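Local coordinates for protein epoxyqueuosine reductase (PDB 5D6S) that belongs to the epoxyqueuosine reductase (QueG) family and binds cobalamin together with two iron-sulfur clusters, at residues Q110-E113 with F114-K118; I358-L361 with G362-K366. All blocks are in the same frame, centred on the assembly; numbering follows the deposited sequence.

Contact 1 (Q110-E113 with F114-K118); sequences QKTE and FKRGK
R116 folds back over the chain that precedes it, and its guanidinium ends beside Q110 and T112. CB points neither toward nor away from 110-113, and CG stands anti to the carbonyl carbon (chi1 -65°). CG and CD run on extended, then the chain bends at chi3 (123°), and this brings the head to Q110. NE donates a hydrogen bond to the backbone oxygen of M290. CZ lies 3.9 Å from Q110 O. R116 NH2 is the guanidinium atom nearest to residues 110-113, 2.8 Å from Q110 O and 3.5 Å from T112 OG1. Q110 N sits over one face of the guanidinium. NH1 makes a salt bridge with D287. Residues 110-118 lie in the irregular surface loop between strand 93-100 and helix 128-144, within the QueG (DUF1730) family region. Here the loop packs on the chain around helices 286-289 and 293-296, which supplies D287 and M290. T112 OG1 has its own hydrogen bond there, to E292. On the other part of the loop, E113 and F114 lie side by side and point the same way. E113 CB is 4.3 Å above the F114 ring plane, over its centre. The carboxylate is turned 30° from the ring plane, with E113 OE2 4.0 Å from F114 CZ. T112 CG2 approaches the same ring obliquely, 4.4 Å from F114 CD2.

Contact 2 (I358-L361 with G362-K366); sequences IWAL and GEIVK
E363 lays its CG over one face of the W359 indole on the last turns of helix 351-364. This is an i to i+4 CH-pi contact in an all-helical region consistent with a HEAT-like repeat fold. E363 CG is 4.1 Å from the centroid of the six-membered ring of W359 and sits toward its rim. The E363 chain bends at chi2 (8°), which swings CD back over the indole. The carboxylate and indole planes are 8° apart. Next to this pair, A360 O accepts two backbone N-H groups, from I364 N at 2.9 Å and from E363 N at 3.0 Å. One step on, V365 N reaches L361 O at 3.0 Å, although V365 itself has already left helical geometry. Further out, W359 and A360 pack on helix 318-331, while I358, L361, I364 and V365 face helix 338-347. R253 makes a cation-pi contact with W359. On the side of the C-terminal helix 384-396, K396 NZ holds the helix end twice, by a salt bridge to E363 OE1 and a hydrogen bond to G362 O.

Contact 1 comes first along the chain and closes well before contact 2 opens. Their centres are 20 Å apart and their nearest atoms about 9 Å, so they do not touch. Both lie on the same side of the centre of the chain. They share no helix or strand. Contact 1 lies in a surface loop between strand 93-100 and helix 128-144; contact 2 spans the largely buried last turns of helix 351-364 and the residues after it. The loop after helix 318-331 lies near both: K115 touches D334, and the poorly ordered K366 lies against H333. The loop of the QueG family region therefore reaches across to the C-terminal helical part of the same chain.

Contact 1 (Q110-E113 with F114-K118)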
loop_
_atom_site.group_PDB
_atom_site.type_symbol
_atom_site.label_atom_id
_atom_site.label_comp_id
_atom_site.label_asym_id
_atom_site.label_seq_id
_atom_site.Cartn_x
_atom_site.Cartn_y
_atom_site.Cartn_z
ATOM N N GLN A 110 9.977 5.426 -21.182
ATOM C CA GLN A 110 9.879 5.692 -22.602
ATOM C C GLN A 110 8.730 4.924 -23.241
ATOM O O GLN A 110 8.683 3.709 -23.150
ATOM C CB GLN A 110 11.204 5.384 -23.310
ATOM C CG GLN A 110 11.597 6.498 -24.269
ATOM C CD GLN A 110 12.697 6.085 -25.214
ATOM O OE1 GLN A 110 13.604 5.344 -24.832
ATOM N NE2 GLN A 110 12.636 6.571 -26.451
ATOM N N LYS A 111 7.825 5.643 -23.907
ATOM C CA LYS A 111 6.753 5.043 -24.723
ATOM C C LYS A 111 7.218 3.823 -25.568
ATOM O O LYS A 111 8.267 3.857 -26.190
ATOM C CB LYS A 111 6.136 6.137 -25.602
ATOM C CG LYS A 111 5.507 5.677 -26.910
ATOM C CD LYS A 111 3.990 5.717 -26.904
ATOM C CE LYS A 111 3.468 5.573 -28.329
ATOM N NZ LYS A 111 1.987 5.666 -28.411
ATOM N N THR A 112 6.436 2.742 -25.550
ATOM C CA THR A 112 6.722 1.546 -26.357
ATOM C C THR A 112 5.455 1.101 -27.041
ATOM O O THR A 112 4.410 1.743 -26.867
ATOM C CB THR A 112 7.230 0.386 -25.483
ATOM O OG1 THR A 112 8.133 0.908 -24.517
ATOM C CG2 THR A 112 7.992 -0.670 -26.316
ATOM N N GLU A 113 5.547 0.013 -27.816
ATOM C CA GLU A 113 4.357 -0.761 -28.285
ATOM C C GLU A 113 3.326 -1.049 -27.176
ATOM O O GLU A 113 2.108 -0.970 -27.397
ATOM C CB GLU A 113 4.726 -2.151 -28.828
ATOM C CG GLU A 113 6.019 -2.321 -29.598
ATOM C CD GLU A 113 6.385 -3.797 -29.708
ATOM O OE1 GLU A 113 7.552 -4.154 -29.437
ATOM O OE2 GLU A 113 5.483 -4.607 -30.015
ATOM N N PHE A 114 3.864 -1.380 -26.000
ATOM C CA PHE A 114 3.116 -1.907 -24.875
ATOM C C PHE A 114 2.596 -0.858 -23.919
ATOM O O PHE A 114 3.377 -0.069 -23.364
ATOM C CB PHE A 114 4.015 -2.823 -24.091
ATOM C CG PHE A 114 4.502 -3.988 -24.884
ATOM C CD1 PHE A 114 3.585 -4.835 -25.532
ATOM C CD2 PHE A 114 5.862 -4.255 -24.989
ATOM C CE1 PHE A 114 4.026 -5.914 -26.268
ATOM C CE2 PHE A 114 6.307 -5.340 -25.721
ATOM C CZ PHE A 114 5.392 -6.167 -26.361
ATOM N N LYS A 115 1.283 -0.860 -23.691
ATOM C CA LYS A 115 0.700 0.104 -22.757
ATOM C C LYS A 115 1.137 -0.254 -21.324
ATOM O O LYS A 115 1.436 -1.406 -21.010
ATOM C CB LYS A 115 -0.822 0.203 -22.897
ATOM C CG LYS A 115 -1.332 -0.030 -24.308
ATOM C CD LYS A 115 -2.657 0.661 -24.610
ATOM C CE LYS A 115 -3.315 0.010 -25.822
ATOM N NZ LYS A 115 -4.017 0.990 -26.687
ATOM N N ARG A 116 1.141 0.752 -20.468
ATOM C CA ARG A 116 1.712 0.647 -19.129
ATOM C C ARG A 116 0.639 0.861 -18.046
ATOM O O ARG A 116 -0.317 1.609 -18.238
ATOM C CB ARG A 116 2.810 1.693 -18.939
ATOM C CG ARG A 116 4.027 1.517 -19.821
ATOM C CD ARG A 116 5.057 2.635 -19.638
ATOM N NE ARG A 116 6.341 2.046 -19.261
ATOM C CZ ARG A 116 7.340 1.788 -20.088
ATOM N NH1 ARG A 116 8.441 1.203 -19.631
ATOM N NH2 ARG A 116 7.268 2.132 -21.366
ATOM N N GLY A 117 0.808 0.182 -16.919
ATOM C CA GLY A 117 -0.001 0.445 -15.743
ATOM C C GLY A 117 0.807 1.268 -14.766
ATOM O O GLY A 117 2.008 1.465 -14.952
ATOM N N LYS A 118 0.138 1.786 -13.747
ATOM C CA LYS A 118 0.796 2.513 -12.664
ATOM C C LYS A 118 0.797 1.651 -11.413
ATOM O O LYS A 118 -0.018 0.768 -11.238
ATOM C CB LYS A 118 0.084 3.830 -12.338
ATOM C CG LYS A 118 -0.148 4.804 -13.487
ATOM C CD LYS A 118 -1.186 5.863 -13.086
ATOM C CE LYS A 118 -1.710 6.670 -14.266
ATOM N NZ LYS A 118 -0.635 7.451 -14.935
#

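Contact 2 (I358-L361 with G362-K366)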
loop_
_atom_site.group_PDB
_atom_site.type_symbol
_atom_site.label_atom_id
_atom_site.label_comp_id
_atom_site.label_asym_id
_atom_site.label_seq_id
_atom_site.Cartn_x
_atom_site.Cartn_y
_atom_site.Cartn_z
ATOM N N ILE A 358 -11.459 -14.020 -18.899
ATOM C CA ILE A 358 -12.756 -14.190 -19.541
ATOM C C ILE A 358 -13.588 -12.919 -19.436
ATOM O O ILE A 358 -14.084 -12.412 -20.435
ATOM C CB ILE A 358 -13.523 -15.361 -18.910
ATOM C CG1 ILE A 358 -12.914 -16.674 -19.402
ATOM C CG2 ILE A 358 -14.994 -15.295 -19.278
ATOM C CD1 ILE A 358 -13.426 -17.854 -18.649
ATOM N N TRP A 359 -13.653 -12.354 -18.226
ATOM C CA TRP A 359 -14.260 -11.061 -18.031
ATOM C C TRP A 359 -13.629 -10.021 -18.947
ATOM O O TRP A 359 -14.325 -9.232 -19.576
ATOM C CB TRP A 359 -14.112 -10.608 -16.564
ATOM C CG TRP A 359 -14.557 -9.183 -16.306
ATOM C CD1 TRP A 359 -15.839 -8.729 -16.243
ATOM C CD2 TRP A 359 -13.724 -8.048 -16.106
ATOM N NE1 TRP A 359 -15.858 -7.372 -15.995
ATOM C CE2 TRP A 359 -14.571 -6.933 -15.897
ATOM C CE3 TRP A 359 -12.352 -7.859 -16.058
ATOM C CZ2 TRP A 359 -14.081 -5.651 -15.670
ATOM C CZ3 TRP A 359 -11.852 -6.560 -15.825
ATOM C CH2 TRP A 359 -12.716 -5.484 -15.638
ATOM N N ALA A 360 -12.309 -9.993 -18.960
ATOM C CA ALA A 360 -11.561 -8.961 -19.673
ATOM C C ALA A 360 -11.919 -8.960 -21.172
ATOM O O ALA A 360 -12.029 -7.879 -21.797
ATOM C CB ALA A 360 -10.063 -9.123 -19.452
ATOM N N LEU A 361 -12.134 -10.140 -21.750
ATOM C CA LEU A 361 -12.563 -10.180 -23.154
ATOM C C LEU A 361 -13.927 -9.527 -23.358
ATOM O O LEU A 361 -14.156 -8.885 -24.381
ATOM C CB LEU A 361 -12.559 -11.588 -23.691
ATOM C CG LEU A 361 -11.177 -12.209 -23.866
ATOM C CD1 LEU A 361 -11.336 -13.674 -24.195
ATOM C CD2 LEU A 361 -10.363 -11.533 -24.943
ATOM N N GLY A 362 -14.814 -9.652 -22.377
ATOM C CA GLY A 362 -16.118 -9.024 -22.476
ATOM C C GLY A 362 -16.055 -7.509 -22.417
ATOM O O GLY A 362 -16.992 -6.813 -22.798
ATOM N N GLU A 363 -14.946 -7.001 -21.929
ATOM C CA GLU A 363 -14.749 -5.577 -21.819
ATOM C C GLU A 363 -14.082 -5.032 -23.091
ATOM O O GLU A 363 -14.469 -3.981 -23.612
ATOM C CB GLU A 363 -13.860 -5.310 -20.579
ATOM C CG GLU A 363 -14.556 -4.887 -19.274
ATOM C CD GLU A 363 -16.075 -4.944 -19.274
ATOM O OE1 GLU A 363 -16.662 -6.042 -19.304
ATOM O OE2 GLU A 363 -16.678 -3.856 -19.221
ATOM N N ILE A 364 -13.020 -5.720 -23.521
ATOM C CA ILE A 364 -12.162 -5.296 -24.625
ATOM C C ILE A 364 -12.869 -5.427 -25.971
ATOM O O ILE A 364 -12.861 -4.493 -26.757
ATOM C CB ILE A 364 -10.834 -6.109 -24.616
ATOM C CG1 ILE A 364 -9.954 -5.640 -23.454
ATOM C CG2 ILE A 364 -10.071 -5.953 -25.915
ATOM C CD1 ILE A 364 -8.901 -6.630 -23.000
ATOM N N VAL A 365 -13.473 -6.579 -26.240
ATOM C CA VAL A 365 -14.117 -6.827 -27.535
ATOM C C VAL A 365 -15.523 -6.224 -27.546
ATOM O O VAL A 365 -16.493 -6.879 -27.161
ATOM C CB VAL A 365 -14.199 -8.318 -27.829
ATOM C CG1 VAL A 365 -14.847 -8.557 -29.178
ATOM C CG2 VAL A 365 -12.810 -8.947 -27.783
ATOM N N LYS A 366 -15.627 -4.968 -27.977
ATOM C CA LYS A 366 -16.874 -4.210 -27.840
ATOM C C LYS A 366 -17.949 -4.668 -28.819
ATOM O O LYS A 366 -19.119 -4.748 -28.437
ATOM C CB LYS A 366 -16.606 -2.718 -27.971
ATOM C CG LYS A 366 -15.879 -2.140 -26.762
ATOM C CD LYS A 366 -15.692 -0.636 -26.868
ATOM C CE LYS A 366 -15.471 0.012 -25.504
ATOM N NZ LYS A 366 -15.450 1.508 -25.572
#